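Local atomic coordinates of oxidoreductase (Methanosarcina mazei, PDB entry 3KA7), a protein that binds flavin-adenine dinucleotide and probably acts as an oxidoreductase of the flavin-containing amine oxidoreductase family. Residues Gly36-Asn41 with Val376-Ser381; Lys340-Glu345 with Ile367-Asp372. All blocks are in the same frame, centred on the assembly; numbering follows the deposited sequence.

Interaction 1. Residues Gly36-Asn41 with Val376-Ser381; sequences GGRFTN and VNRAAS. With FAD (flavin-adenine dinucleotide), chain B.
R38 and R378 reach from two distant loops to the same phosphate oxygen of FAD, O1A, where their guanidinium groups converge. NH2 of R38 is modelled 2.6 Å from NH1 of R378, an approach too short for two donors and therefore doubtful, probably reflecting the placement of the R378 NH1 atom. The shared anion O1A probably offsets the charge. The planes stand 86° apart: R38 NH2 lies over a face of the R378 group, whereas R378 NH1 comes in at the edge of the R38 group. R38 NH2 donates to O1A at 2.7 Å and 161°, a better-directed bond than the weak one from R38 NE. A bend at chi3 (-75°) turns the R38 guanidinium in beneath the ribityl chain, whose C5' lies 3.5 Å above one face. NH1, on the other branch, makes a salt bridge with D399 and a bond to the P375 carbonyl.

Before R38, G36 to F39 form a type II' turn in the loop that follows strand 25-29. Its GGR sequence resembles the glycine-glycine motif of amine-oxidase-like flavoproteins, and it lends the phosphate a backbone donor, R38 N to O2A at 2.7 Å and almost perfectly straight. G37 brings its CA to 3.2 Å from the ribose oxygen O3B.

V376 closes the buried side against the flavin. Its CA is 3.2 Å from C8M; CG2 rests on the methyl C8M, 3.6 Å away, and CG1 lies by the C8-C9 edge of the benzenoid ring. The R378 side is the more solvent-accessible one, since this arginine is partly exposed while R38 and V376 are buried. It arrives with an extended chain from CG to NE; its NH2 makes a weak bond of 2.9 Å to O1A, and the contact of its NH1 with the same oxygen is so short that its exact length is doubtful.

Interaction 2. Residues Lys340-Glu345 with Ile367-Asp372; sequences KNLESE and IQSYHD. With FAD (flavin-adenine dinucleotide), chain B.
L342 projects from the first turn of helix 342-356 and sets one methyl, CD1, against S369 and H371 of the segment running out of strand 362-370. The leucine has CG anti to its carbonyl carbon (chi1 -75°), and chi2 of -179° carries CD1 straight on from CA, making this branch the leading tip. It comes to 3.7 Å from S369 CB and 3.9 Å from S369 OG, and so bears on the flank of the serine. CD1 also lies obliquely against the imidazole of H371, which swings back beside the leucine because its CG sits in the crowded place between the backbone N and the carbonyl carbon (chi1 58°). The contact is small, apolar on the leucine side, and near the surface; no hydrogen bond crosses it. H371 also touches a crystal neighbour, which may influence its pose.

The helix here is just beginning: N341 holds the N-cap position without a capping bond from its side chain, and E345 N closes the first turn on N341 O at 3.1 Å.

Between S369 and H371, Y370 points to the other face of the strand, toward FAD. The flavin methyl C8M lies 3.4 Å above one face of its ring, displaced toward the rim, while CD2 comes to 3.5 Å from C7M. The phenol oxygen has two weak bonds, with K283 NZ and the S51 carbonyl, that tether the far end of the ring.

Strand 362-370 is the outermost strand of a mixed sheet, paired antiparallel with 280-288, where S369 also touches I282; helix 342-356 packs its N-terminal end against this edge strand, and the preceding loop residue V339 touches H371 and D372.

Each interaction has one residue, V376 or Y370, touching the dimethylbenzene end of the flavin, although their centres lie 16 Å apart. Strand 362-370 and the loop after it connect them: Y370 belongs to the flavin-facing side of interaction 2 and V376 to interaction 1, and the two residues touch directly, V376 N lying 3.9 Å from Y370 CB. Each also contacts the methyl C8M. From there interaction 1 follows the cofactor to its diphosphate, whereas interaction 2 extends outward to a surface helix. H371, on the far side of the strand end, has its side chain about 10 Å from that of R38 and about 11 Å from that of R378.

Interaction 1. Residues Gly36-Asn41 with Val376-Ser381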
ATOM      1  N   GLY A  36      -2.108  -2.594 -14.282  1.00 12.42           N
ATOM      2  CA  GLY A  36      -1.496  -1.879 -13.169  1.00 10.98           C
ATOM      3  C   GLY A  36      -2.392  -1.810 -11.948  1.00 10.59           C
ATOM      4  O   GLY A  36      -1.902  -1.596 -10.833  1.00  9.95           O
ATOM      5  N   GLY A  37      -3.696  -1.991 -12.146  1.00  9.53           N
ATOM      6  CA  GLY A  37      -4.628  -1.938 -11.022  1.00  9.78           C
ATOM      7  C   GLY A  37      -4.456  -0.633 -10.255  1.00  9.10           C
ATOM      8  O   GLY A  37      -4.438   0.446 -10.851  1.00  8.81           O
ATOM      9  N   ARG A  38      -4.329  -0.733  -8.935  1.00  9.09           N
ATOM     10  CA  ARG A  38      -4.189   0.454  -8.088  1.00  8.61           C
ATOM     11  C   ARG A  38      -2.744   0.957  -7.984  1.00  9.17           C
ATOM     12  O   ARG A  38      -2.415   1.725  -7.082  1.00  8.99           O
ATOM     13  CB  ARG A  38      -4.791   0.190  -6.704  1.00  8.34           C
ATOM     14  CG  ARG A  38      -6.326   0.075  -6.742  1.00  7.99           C
ATOM     15  CD  ARG A  38      -6.905  -0.450  -5.411  1.00  6.82           C
ATOM     16  NE  ARG A  38      -6.646  -1.881  -5.292  1.00  7.30           N
ATOM     17  CZ  ARG A  38      -6.208  -2.474  -4.194  1.00  8.77           C
ATOM     18  NH1 ARG A  38      -5.971  -1.763  -3.094  1.00  9.47           N
ATOM     19  NH2 ARG A  38      -5.971  -3.776  -4.206  1.00  7.83           N
ATOM     20  N   PHE A  39      -1.900   0.544  -8.925  1.00  9.24           N
ATOM     21  CA  PHE A  39      -0.493   0.941  -8.914  1.00 10.50           C
ATOM     22  C   PHE A  39      -0.015   1.359 -10.303  1.00 10.66           C
ATOM     23  O   PHE A  39       0.984   0.834 -10.811  1.00 10.85           O
ATOM     24  CB  PHE A  39       0.381  -0.212  -8.413  1.00 10.46           C
ATOM     25  CG  PHE A  39       1.726   0.225  -7.850  1.00 12.77           C
ATOM     26  CD1 PHE A  39       1.842   0.621  -6.530  1.00 13.91           C
ATOM     27  CD2 PHE A  39       2.870   0.201  -8.634  1.00 14.67           C
ATOM     28  CE1 PHE A  39       3.073   1.007  -6.004  1.00 15.51           C
ATOM     29  CE2 PHE A  39       4.099   0.585  -8.122  1.00 16.30           C
ATOM     30  CZ  PHE A  39       4.206   0.991  -6.809  1.00 14.95           C
ATOM     31  N   THR A  40      -0.722   2.287 -10.927  1.00 11.27           N
ATOM     32  CA  THR A  40      -0.249   2.806 -12.208  1.00 11.36           C
ATOM     33  C   THR A  40      -0.616   4.283 -12.336  1.00 11.78           C
ATOM     34  O   THR A  40      -1.164   4.872 -11.409  1.00 10.61           O
ATOM     35  CB  THR A  40      -0.783   1.990 -13.383  1.00 11.76           C
ATOM     36  OG1 THR A  40      -0.051   2.332 -14.577  1.00 12.47           O
ATOM     37  CG2 THR A  40      -2.254   2.256 -13.566  1.00 11.86           C
ATOM     38  N   ASN A  41      -0.293   4.888 -13.472  1.00 11.63           N
ATOM     39  CA  ASN A  41      -0.467   6.338 -13.597  1.00 12.86           C
ATOM     40  C   ASN A  41      -1.813   6.689 -14.208  1.00 13.86           C
ATOM     41  O   ASN A  41      -2.397   5.893 -14.939  1.00 14.76           O
ATOM     42  CB  ASN A  41       0.652   6.955 -14.447  1.00 12.61           C
ATOM     43  CG  ASN A  41       2.009   6.903 -13.769  1.00 12.27           C
ATOM     44  OD1 ASN A  41       2.215   6.162 -12.802  1.00 12.90           O
ATOM     45  ND2 ASN A  41       2.950   7.687 -14.283  1.00 12.40           N
ATOM     46  N   VAL A 376      -7.931   0.897  -0.128  1.00  6.88           N
ATOM     47  CA  VAL A 376      -6.502   1.059   0.080  1.00  7.12           C
ATOM     48  C   VAL A 376      -5.814  -0.306   0.100  1.00  7.24           C
ATOM     49  O   VAL A 376      -4.912  -0.533  -0.695  1.00  6.65           O
ATOM     50  CB  VAL A 376      -6.172   1.864   1.332  1.00  6.71           C
ATOM     51  CG1 VAL A 376      -4.667   1.862   1.550  1.00  8.47           C
ATOM     52  CG2 VAL A 376      -6.697   3.303   1.181  1.00  7.38           C
ATOM     53  N   ASN A 377      -6.236  -1.206   1.001  1.00  7.89           N
ATOM     54  CA  ASN A 377      -5.825  -2.629   0.964  1.00  7.89           C
ATOM     55  C   ASN A 377      -7.060  -3.509   1.068  1.00  7.55           C
ATOM     56  O   ASN A 377      -7.979  -3.162   1.782  1.00  7.42           O
ATOM     57  CB  ASN A 377      -4.949  -2.994   2.169  1.00  8.91           C
ATOM     58  CG  ASN A 377      -3.532  -2.443   2.076  1.00 11.69           C
ATOM     59  OD1 ASN A 377      -3.058  -2.029   1.006  1.00 15.10           O
ATOM     60  ND2 ASN A 377      -2.845  -2.446   3.207  1.00 10.86           N
ATOM     61  N   ARG A 378      -7.070  -4.651   0.390  1.00  6.69           N
ATOM     62  CA  ARG A 378      -8.208  -5.584   0.485  1.00  7.90           C
ATOM     63  C   ARG A 378      -8.306  -6.272   1.845  1.00  8.35           C
ATOM     64  O   ARG A 378      -9.395  -6.694   2.265  1.00  9.74           O
ATOM     65  CB  ARG A 378      -8.146  -6.601  -0.669  1.00  7.81           C
ATOM     66  CG  ARG A 378      -8.295  -5.924  -2.020  1.00  9.96           C
ATOM     67  CD  ARG A 378      -8.740  -6.900  -3.116  1.00 15.39           C
ATOM     68  NE  ARG A 378      -9.225  -6.158  -4.280  1.00 21.12           N
ATOM     69  CZ  ARG A 378      -8.412  -5.701  -5.198  1.00 19.23           C
ATOM     70  NH1 ARG A 378      -7.124  -5.945  -5.030  1.00 26.48           N
ATOM     71  NH2 ARG A 378      -8.847  -5.007  -6.251  1.00 12.74           N
ATOM     72  N   ALA A 379      -7.172  -6.394   2.528  1.00  8.21           N
ATOM     73  CA  ALA A 379      -7.131  -6.897   3.899  1.00  9.09           C
ATOM     74  C   ALA A 379      -6.320  -5.911   4.721  1.00  9.96           C
ATOM     75  O   ALA A 379      -5.196  -5.551   4.338  1.00  9.33           O
ATOM     76  CB  ALA A 379      -6.474  -8.260   3.940  1.00  8.87           C
ATOM     77  N   ALA A 380      -6.872  -5.481   5.850  1.00 10.40           N
ATOM     78  CA  ALA A 380      -6.219  -4.477   6.676  1.00 11.11           C
ATOM     79  C   ALA A 380      -4.872  -4.983   7.124  1.00 11.68           C
ATOM     80  O   ALA A 380      -4.728  -6.149   7.492  1.00 11.50           O
ATOM     81  CB  ALA A 380      -7.061  -4.147   7.875  1.00 12.30           C
ATOM     82  N   SER A 381      -3.878  -4.106   7.101  1.00 12.55           N
ATOM     83  CA  SER A 381      -2.567  -4.511   7.573  1.00 13.63           C
ATOM     84  C   SER A 381      -2.664  -5.193   8.924  1.00 13.61           C
ATOM     85  O   SER A 381      -3.407  -4.757   9.791  1.00 13.58           O
ATOM     86  CB  SER A 381      -1.627  -3.320   7.662  1.00 14.12           C
ATOM     87  OG  SER A 381      -0.843  -3.260   6.492  1.00 17.33           O
TER
HETATM   88  PA  FAD B 500      -4.875  -4.615  -7.677  1.00  9.21           P
HETATM   89  O1A FAD B 500      -6.041  -4.819  -6.746  1.00 10.01           O
HETATM   90  O2A FAD B 500      -4.337  -3.207  -7.788  1.00  9.81           O
HETATM   91  O5B FAD B 500      -5.277  -5.130  -9.143  1.00  7.97           O
HETATM   92  C5B FAD B 500      -6.304  -6.101  -9.295  1.00  5.76           C
HETATM   93  C4B FAD B 500      -6.574  -6.133 -10.803  1.00  7.06           C
HETATM   94  O4B FAD B 500      -7.516  -7.133 -11.136  1.00  8.95           O
HETATM   95  C3B FAD B 500      -7.139  -4.793 -11.283  1.00  9.09           C
HETATM   96  O3B FAD B 500      -6.346  -4.273 -12.339  1.00  9.76           O
HETATM   97  C2B FAD B 500      -8.550  -5.144 -11.759  1.00  9.94           C
HETATM   98  O2B FAD B 500      -8.982  -4.353 -12.851  1.00 11.67           O
HETATM   99  C1B FAD B 500      -8.416  -6.620 -12.115  1.00  8.38           C
HETATM  100  N9A FAD B 500      -9.657  -7.400 -12.017  1.00 11.42           N
HETATM  101  C8A FAD B 500     -10.638  -7.373 -11.046  1.00 11.21           C
HETATM  102  N7A FAD B 500     -11.564  -8.326 -11.354  1.00  9.24           N
HETATM  103  C5A FAD B 500     -11.167  -8.941 -12.501  1.00 11.05           C
HETATM  104  C6A FAD B 500     -11.726  -9.949 -13.272  1.00 11.31           C
HETATM  105  N6A FAD B 500     -12.812 -10.590 -12.849  1.00 10.28           N
HETATM  106  N1A FAD B 500     -11.069 -10.365 -14.412  1.00 11.04           N
HETATM  107  C2A FAD B 500      -9.878  -9.787 -14.802  1.00 12.03           C
HETATM  108  N3A FAD B 500      -9.325  -8.780 -14.039  1.00 11.10           N
HETATM  109  C4A FAD B 500      -9.974  -8.374 -12.916  1.00 11.07           C
HETATM  110  N1  FAD B 500       1.181   1.177  -1.786  1.00 11.04           N
HETATM  111  C2  FAD B 500       2.518   1.510  -1.660  1.00 13.56           C
HETATM  112  O2  FAD B 500       3.375   0.616  -1.623  1.00 12.33           O
HETATM  113  N3  FAD B 500       2.878   2.844  -1.548  1.00 13.03           N
HETATM  114  C4  FAD B 500       1.917   3.841  -1.559  1.00 14.43           C
HETATM  115  O4  FAD B 500       2.229   5.027  -1.461  1.00 16.98           O
HETATM  116  C4X FAD B 500       0.575   3.508  -1.680  1.00 12.76           C
HETATM  117  N5  FAD B 500      -0.394   4.501  -1.672  1.00 13.49           N
HETATM  118  C5X FAD B 500      -1.727   4.151  -1.809  1.00 12.24           C
HETATM  119  C6  FAD B 500      -2.713   5.138  -1.820  1.00 14.64           C
HETATM  120  C7  FAD B 500      -4.050   4.793  -1.978  1.00 13.95           C
HETATM  121  C7M FAD B 500      -5.094   5.881  -1.982  1.00 15.35           C
HETATM  122  C8  FAD B 500      -4.391   3.454  -2.117  1.00 12.91           C
HETATM  123  C8M FAD B 500      -5.825   3.039  -2.280  1.00 15.59           C
HETATM  124  C9  FAD B 500      -3.412   2.463  -2.095  1.00 11.82           C
HETATM  125  C9A FAD B 500      -2.073   2.812  -1.948  1.00 11.14           C
HETATM  126  N10 FAD B 500      -1.095   1.826  -1.927  1.00 10.60           N
HETATM  127  C10 FAD B 500       0.223   2.169  -1.801  1.00 11.21           C
HETATM  128  C1' FAD B 500      -1.449   0.377  -1.978  1.00  7.30           C
HETATM  129  C2' FAD B 500      -1.245  -0.132  -3.410  1.00  8.89           C
HETATM  130  O2' FAD B 500      -1.820   0.794  -4.328  1.00  9.31           O
HETATM  131  C3' FAD B 500      -1.899  -1.503  -3.548  1.00  9.53           C
HETATM  132  O3' FAD B 500      -1.529  -2.311  -2.436  1.00  9.56           O
HETATM  133  C4' FAD B 500      -1.546  -2.275  -4.816  1.00  8.47           C
HETATM  134  O4' FAD B 500      -1.672  -1.480  -5.977  1.00  8.97           O
HETATM  135  C5' FAD B 500      -2.540  -3.427  -4.918  1.00  8.81           C
HETATM  136  O5' FAD B 500      -2.053  -4.315  -5.894  1.00  7.02           O
HETATM  137  P   FAD B 500      -2.714  -5.747  -6.073  1.00  9.21           P
HETATM  138  O1P FAD B 500      -1.636  -6.736  -6.443  1.00  8.46           O
HETATM  139  O2P FAD B 500      -3.560  -6.141  -4.878  1.00  8.08           O
HETATM  140  O3P FAD B 500      -3.679  -5.646  -7.356  1.00 10.29           O

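Interaction 2. Residues Lys340-Glu345 with Ile367-Asp372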
ATOM      1  N   LYS A 340     -19.680   5.847   4.607  1.00 16.64           N
ATOM      2  CA  LYS A 340     -20.988   6.371   4.224  1.00 17.66           C
ATOM      3  C   LYS A 340     -21.028   7.900   4.293  1.00 17.43           C
ATOM      4  O   LYS A 340     -21.934   8.527   3.736  1.00 17.67           O
ATOM      5  CB  LYS A 340     -22.099   5.752   5.093  1.00 17.75           C
ATOM      6  CG  LYS A 340     -22.185   6.306   6.511  1.00 19.36           C
ATOM      7  CD  LYS A 340     -23.290   5.622   7.315  1.00 23.61           C
ATOM      8  CE  LYS A 340     -22.912   4.179   7.604  1.00 25.98           C
ATOM      9  NZ  LYS A 340     -23.803   3.518   8.615  1.00 30.38           N
ATOM     10  N   ASN A 341     -20.035   8.498   4.958  1.00 17.43           N
ATOM     11  CA  ASN A 341     -19.969   9.944   5.150  1.00 17.59           C
ATOM     12  C   ASN A 341     -18.783  10.595   4.425  1.00 17.26           C
ATOM     13  O   ASN A 341     -18.151  11.493   4.980  1.00 16.53           O
ATOM     14  CB  ASN A 341     -19.834  10.282   6.647  1.00 18.03           C
ATOM     15  CG  ASN A 341     -20.945   9.690   7.499  1.00 20.06           C
ATOM     16  OD1 ASN A 341     -20.682   9.091   8.548  1.00 22.94           O
ATOM     17  ND2 ASN A 341     -22.184   9.867   7.067  1.00 20.37           N
ATOM     18  N   LEU A 342     -18.483  10.157   3.202  1.00 17.28           N
ATOM     19  CA  LEU A 342     -17.295  10.652   2.489  1.00 17.74           C
ATOM     20  C   LEU A 342     -17.295  12.164   2.256  1.00 17.68           C
ATOM     21  O   LEU A 342     -16.243  12.811   2.294  1.00 16.93           O
ATOM     22  CB  LEU A 342     -17.109   9.922   1.157  1.00 17.98           C
ATOM     23  CG  LEU A 342     -16.575   8.492   1.241  1.00 18.75           C
ATOM     24  CD1 LEU A 342     -16.415   7.890  -0.153  1.00 20.67           C
ATOM     25  CD2 LEU A 342     -15.255   8.463   1.985  1.00 18.87           C
ATOM     26  N   GLU A 343     -18.467  12.735   1.997  1.00 17.68           N
ATOM     27  CA  GLU A 343     -18.540  14.174   1.771  1.00 18.00           C
ATOM     28  C   GLU A 343     -18.017  14.961   2.972  1.00 17.32           C
ATOM     29  O   GLU A 343     -17.207  15.873   2.826  1.00 17.07           O
ATOM     30  CB  GLU A 343     -19.975  14.605   1.421  1.00 18.97           C
ATOM     31  CG  GLU A 343     -20.458  14.075   0.078  1.00 23.04           C
ATOM     32  CD  GLU A 343     -21.652  14.848  -0.455  1.00 28.83           C
ATOM     33  OE1 GLU A 343     -21.691  16.088  -0.274  1.00 32.29           O
ATOM     34  OE2 GLU A 343     -22.551  14.220  -1.052  1.00 32.34           O
ATOM     35  N   SER A 344     -18.450  14.605   4.171  1.00 16.71           N
ATOM     36  CA  SER A 344     -17.986  15.354   5.333  1.00 16.49           C
ATOM     37  C   SER A 344     -16.526  15.052   5.668  1.00 15.23           C
ATOM     38  O   SER A 344     -15.802  15.925   6.147  1.00 14.41           O
ATOM     39  CB  SER A 344     -18.891  15.131   6.545  1.00 17.15           C
ATOM     40  OG  SER A 344     -18.960  13.771   6.883  1.00 21.47           O
ATOM     41  N   GLU A 345     -16.095  13.820   5.409  1.00 13.75           N
ATOM     42  CA  GLU A 345     -14.679  13.461   5.585  1.00 13.05           C
ATOM     43  C   GLU A 345     -13.788  14.333   4.696  1.00 12.82           C
ATOM     44  O   GLU A 345     -12.772  14.857   5.137  1.00 11.78           O
ATOM     45  CB  GLU A 345     -14.452  11.977   5.287  1.00 13.38           C
ATOM     46  CG  GLU A 345     -15.196  11.039   6.242  1.00 13.34           C
ATOM     47  CD  GLU A 345     -14.605  11.033   7.643  1.00 15.43           C
ATOM     48  OE1 GLU A 345     -13.435  10.630   7.799  1.00 13.66           O
ATOM     49  OE2 GLU A 345     -15.317  11.419   8.603  1.00 15.80           O
ATOM     50  N   ILE A 367      -9.764  14.787  -6.103  1.00 11.12           N
ATOM     51  CA  ILE A 367      -9.919  14.042  -4.857  1.00 11.27           C
ATOM     52  C   ILE A 367     -10.416  12.660  -5.236  1.00 12.09           C
ATOM     53  O   ILE A 367     -11.359  12.534  -6.019  1.00 11.64           O
ATOM     54  CB  ILE A 367     -10.930  14.747  -3.942  1.00 11.43           C
ATOM     55  CG1 ILE A 367     -10.446  16.170  -3.638  1.00 12.10           C
ATOM     56  CG2 ILE A 367     -11.189  13.943  -2.640  1.00 10.36           C
ATOM     57  CD1 ILE A 367     -11.469  16.993  -2.868  1.00 13.50           C
ATOM     58  N   GLN A 368      -9.744  11.625  -4.732  1.00 12.53           N
ATOM     59  CA  GLN A 368     -10.088  10.237  -5.052  1.00 12.91           C
ATOM     60  C   GLN A 368     -10.308   9.438  -3.767  1.00 12.91           C
ATOM     61  O   GLN A 368      -9.459   9.463  -2.879  1.00 12.58           O
ATOM     62  CB  GLN A 368      -8.950   9.610  -5.872  1.00 13.47           C
ATOM     63  CG  GLN A 368      -8.664  10.363  -7.202  1.00 15.61           C
ATOM     64  CD  GLN A 368      -7.323  10.011  -7.836  1.00 19.53           C
ATOM     65  OE1 GLN A 368      -7.262   9.265  -8.818  1.00 23.45           O
ATOM     66  NE2 GLN A 368      -6.244  10.549  -7.282  1.00 21.98           N
ATOM     67  N   SER A 369     -11.446   8.740  -3.671  1.00 12.06           N
ATOM     68  CA  SER A 369     -11.773   7.974  -2.467  1.00 11.89           C
ATOM     69  C   SER A 369     -11.659   6.476  -2.727  1.00 10.72           C
ATOM     70  O   SER A 369     -12.006   6.001  -3.820  1.00 10.85           O
ATOM     71  CB  SER A 369     -13.183   8.288  -1.974  1.00 12.52           C
ATOM     72  OG  SER A 369     -13.314   9.660  -1.619  1.00 16.76           O
ATOM     73  N   TYR A 370     -11.185   5.740  -1.727  1.00  9.68           N
ATOM     74  CA  TYR A 370     -10.941   4.307  -1.878  1.00  8.97           C
ATOM     75  C   TYR A 370     -11.521   3.525  -0.719  1.00  8.78           C
ATOM     76  O   TYR A 370     -11.301   3.849   0.443  1.00  9.50           O
ATOM     77  CB  TYR A 370      -9.435   4.036  -1.953  1.00  8.49           C
ATOM     78  CG  TYR A 370      -8.799   4.722  -3.131  1.00  9.05           C
ATOM     79  CD1 TYR A 370      -8.584   4.036  -4.322  1.00  9.09           C
ATOM     80  CD2 TYR A 370      -8.420   6.050  -3.060  1.00  9.72           C
ATOM     81  CE1 TYR A 370      -8.021   4.665  -5.429  1.00 10.79           C
ATOM     82  CE2 TYR A 370      -7.848   6.688  -4.157  1.00  9.94           C
ATOM     83  CZ  TYR A 370      -7.648   5.986  -5.331  1.00 11.65           C
ATOM     84  OH  TYR A 370      -7.080   6.614  -6.409  1.00 10.84           O
ATOM     85  N   HIS A 371     -12.259   2.484  -1.035  1.00  9.05           N
ATOM     86  CA  HIS A 371     -12.888   1.714   0.004  1.00  9.22           C
ATOM     87  C   HIS A 371     -13.487   0.484  -0.642  1.00  9.07           C
ATOM     88  O   HIS A 371     -13.534   0.381  -1.873  1.00  9.13           O
ATOM     89  CB  HIS A 371     -13.985   2.547   0.687  1.00  8.94           C
ATOM     90  CG  HIS A 371     -15.054   3.030  -0.246  1.00 11.42           C
ATOM     91  ND1 HIS A 371     -14.970   4.229  -0.921  1.00 13.70           N
ATOM     92  CD2 HIS A 371     -16.246   2.486  -0.591  1.00 11.22           C
ATOM     93  CE1 HIS A 371     -16.050   4.388  -1.668  1.00 13.43           C
ATOM     94  NE2 HIS A 371     -16.841   3.346  -1.484  1.00 16.12           N
ATOM     95  N   ASP A 372     -13.896  -0.461   0.198  1.00  9.02           N
ATOM     96  CA  ASP A 372     -14.657  -1.630  -0.244  1.00  9.98           C
ATOM     97  C   ASP A 372     -13.991  -2.389  -1.399  1.00  9.93           C
ATOM     98  O   ASP A 372     -12.896  -2.935  -1.218  1.00  9.47           O
ATOM     99  CB  ASP A 372     -16.117  -1.229  -0.514  1.00 10.27           C
ATOM    100  CG  ASP A 372     -16.841  -0.852   0.770  1.00 12.33           C
ATOM    101  OD1 ASP A 372     -16.970  -1.741   1.642  1.00 12.80           O
ATOM    102  OD2 ASP A 372     -17.247   0.327   0.930  1.00 14.58           O
TER
HETATM  103  PA  FAD B 500      -4.875  -4.615  -7.677  1.00  9.21           P
HETATM  104  O1A FAD B 500      -6.041  -4.819  -6.746  1.00 10.01           O
HETATM  105  O2A FAD B 500      -4.337  -3.207  -7.788  1.00  9.81           O
HETATM  106  O5B FAD B 500      -5.277  -5.130  -9.143  1.00  7.97           O
HETATM  107  C5B FAD B 500      -6.304  -6.101  -9.295  1.00  5.76           C
HETATM  108  C4B FAD B 500      -6.574  -6.133 -10.803  1.00  7.06           C
HETATM  109  O4B FAD B 500      -7.516  -7.133 -11.136  1.00  8.95           O
HETATM  110  C3B FAD B 500      -7.139  -4.793 -11.283  1.00  9.09           C
HETATM  111  O3B FAD B 500      -6.346  -4.273 -12.339  1.00  9.76           O
HETATM  112  C2B FAD B 500      -8.550  -5.144 -11.759  1.00  9.94           C
HETATM  113  O2B FAD B 500      -8.982  -4.353 -12.851  1.00 11.67           O
HETATM  114  C1B FAD B 500      -8.416  -6.620 -12.115  1.00  8.38           C
HETATM  115  N9A FAD B 500      -9.657  -7.400 -12.017  1.00 11.42           N
HETATM  116  C8A FAD B 500     -10.638  -7.373 -11.046  1.00 11.21           C
HETATM  117  N7A FAD B 500     -11.564  -8.326 -11.354  1.00  9.24           N
HETATM  118  C5A FAD B 500     -11.167  -8.941 -12.501  1.00 11.05           C
HETATM  119  C6A FAD B 500     -11.726  -9.949 -13.272  1.00 11.31           C
HETATM  120  N6A FAD B 500     -12.812 -10.590 -12.849  1.00 10.28           N
HETATM  121  N1A FAD B 500     -11.069 -10.365 -14.412  1.00 11.04           N
HETATM  122  C2A FAD B 500      -9.878  -9.787 -14.802  1.00 12.03           C
HETATM  123  N3A FAD B 500      -9.325  -8.780 -14.039  1.00 11.10           N
HETATM  124  C4A FAD B 500      -9.974  -8.374 -12.916  1.00 11.07           C
HETATM  125  N1  FAD B 500       1.181   1.177  -1.786  1.00 11.04           N
HETATM  126  C2  FAD B 500       2.518   1.510  -1.660  1.00 13.56           C
HETATM  127  O2  FAD B 500       3.375   0.616  -1.623  1.00 12.33           O
HETATM  128  N3  FAD B 500       2.878   2.844  -1.548  1.00 13.03           N
HETATM  129  C4  FAD B 500       1.917   3.841  -1.559  1.00 14.43           C
HETATM  130  O4  FAD B 500       2.229   5.027  -1.461  1.00 16.98           O
HETATM  131  C4X FAD B 500       0.575   3.508  -1.680  1.00 12.76           C
HETATM  132  N5  FAD B 500      -0.394   4.501  -1.672  1.00 13.49           N
HETATM  133  C5X FAD B 500      -1.727   4.151  -1.809  1.00 12.24           C
HETATM  134  C6  FAD B 500      -2.713   5.138  -1.820  1.00 14.64           C
HETATM  135  C7  FAD B 500      -4.050   4.793  -1.978  1.00 13.95           C
HETATM  136  C7M FAD B 500      -5.094   5.881  -1.982  1.00 15.35           C
HETATM  137  C8  FAD B 500      -4.391   3.454  -2.117  1.00 12.91           C
HETATM  138  C8M FAD B 500      -5.825   3.039  -2.280  1.00 15.59           C
HETATM  139  C9  FAD B 500      -3.412   2.463  -2.095  1.00 11.82           C
HETATM  140  C9A FAD B 500      -2.073   2.812  -1.948  1.00 11.14           C
HETATM  141  N10 FAD B 500      -1.095   1.826  -1.927  1.00 10.60           N
HETATM  142  C10 FAD B 500       0.223   2.169  -1.801  1.00 11.21           C
HETATM  143  C1' FAD B 500      -1.449   0.377  -1.978  1.00  7.30           C
HETATM  144  C2' FAD B 500      -1.245  -0.132  -3.410  1.00  8.89           C
HETATM  145  O2' FAD B 500      -1.820   0.794  -4.328  1.00  9.31           O
HETATM  146  C3' FAD B 500      -1.899  -1.503  -3.548  1.00  9.53           C
HETATM  147  O3' FAD B 500      -1.529  -2.311  -2.436  1.00  9.56           O
HETATM  148  C4' FAD B 500      -1.546  -2.275  -4.816  1.00  8.47           C
HETATM  149  O4' FAD B 500      -1.672  -1.480  -5.977  1.00  8.97           O
HETATM  150  C5' FAD B 500      -2.540  -3.427  -4.918  1.00  8.81           C
HETATM  151  O5' FAD B 500      -2.053  -4.315  -5.894  1.00  7.02           O
HETATM  152  P   FAD B 500      -2.714  -5.747  -6.073  1.00  9.21           P
HETATM  153  O1P FAD B 500      -1.636  -6.736  -6.443  1.00  8.46           O
HETATM  154  O2P FAD B 500      -3.560  -6.141  -4.878  1.00  8.08           O
HETATM  155  O3P FAD B 500      -3.679  -5.646  -7.356  1.00 10.29           O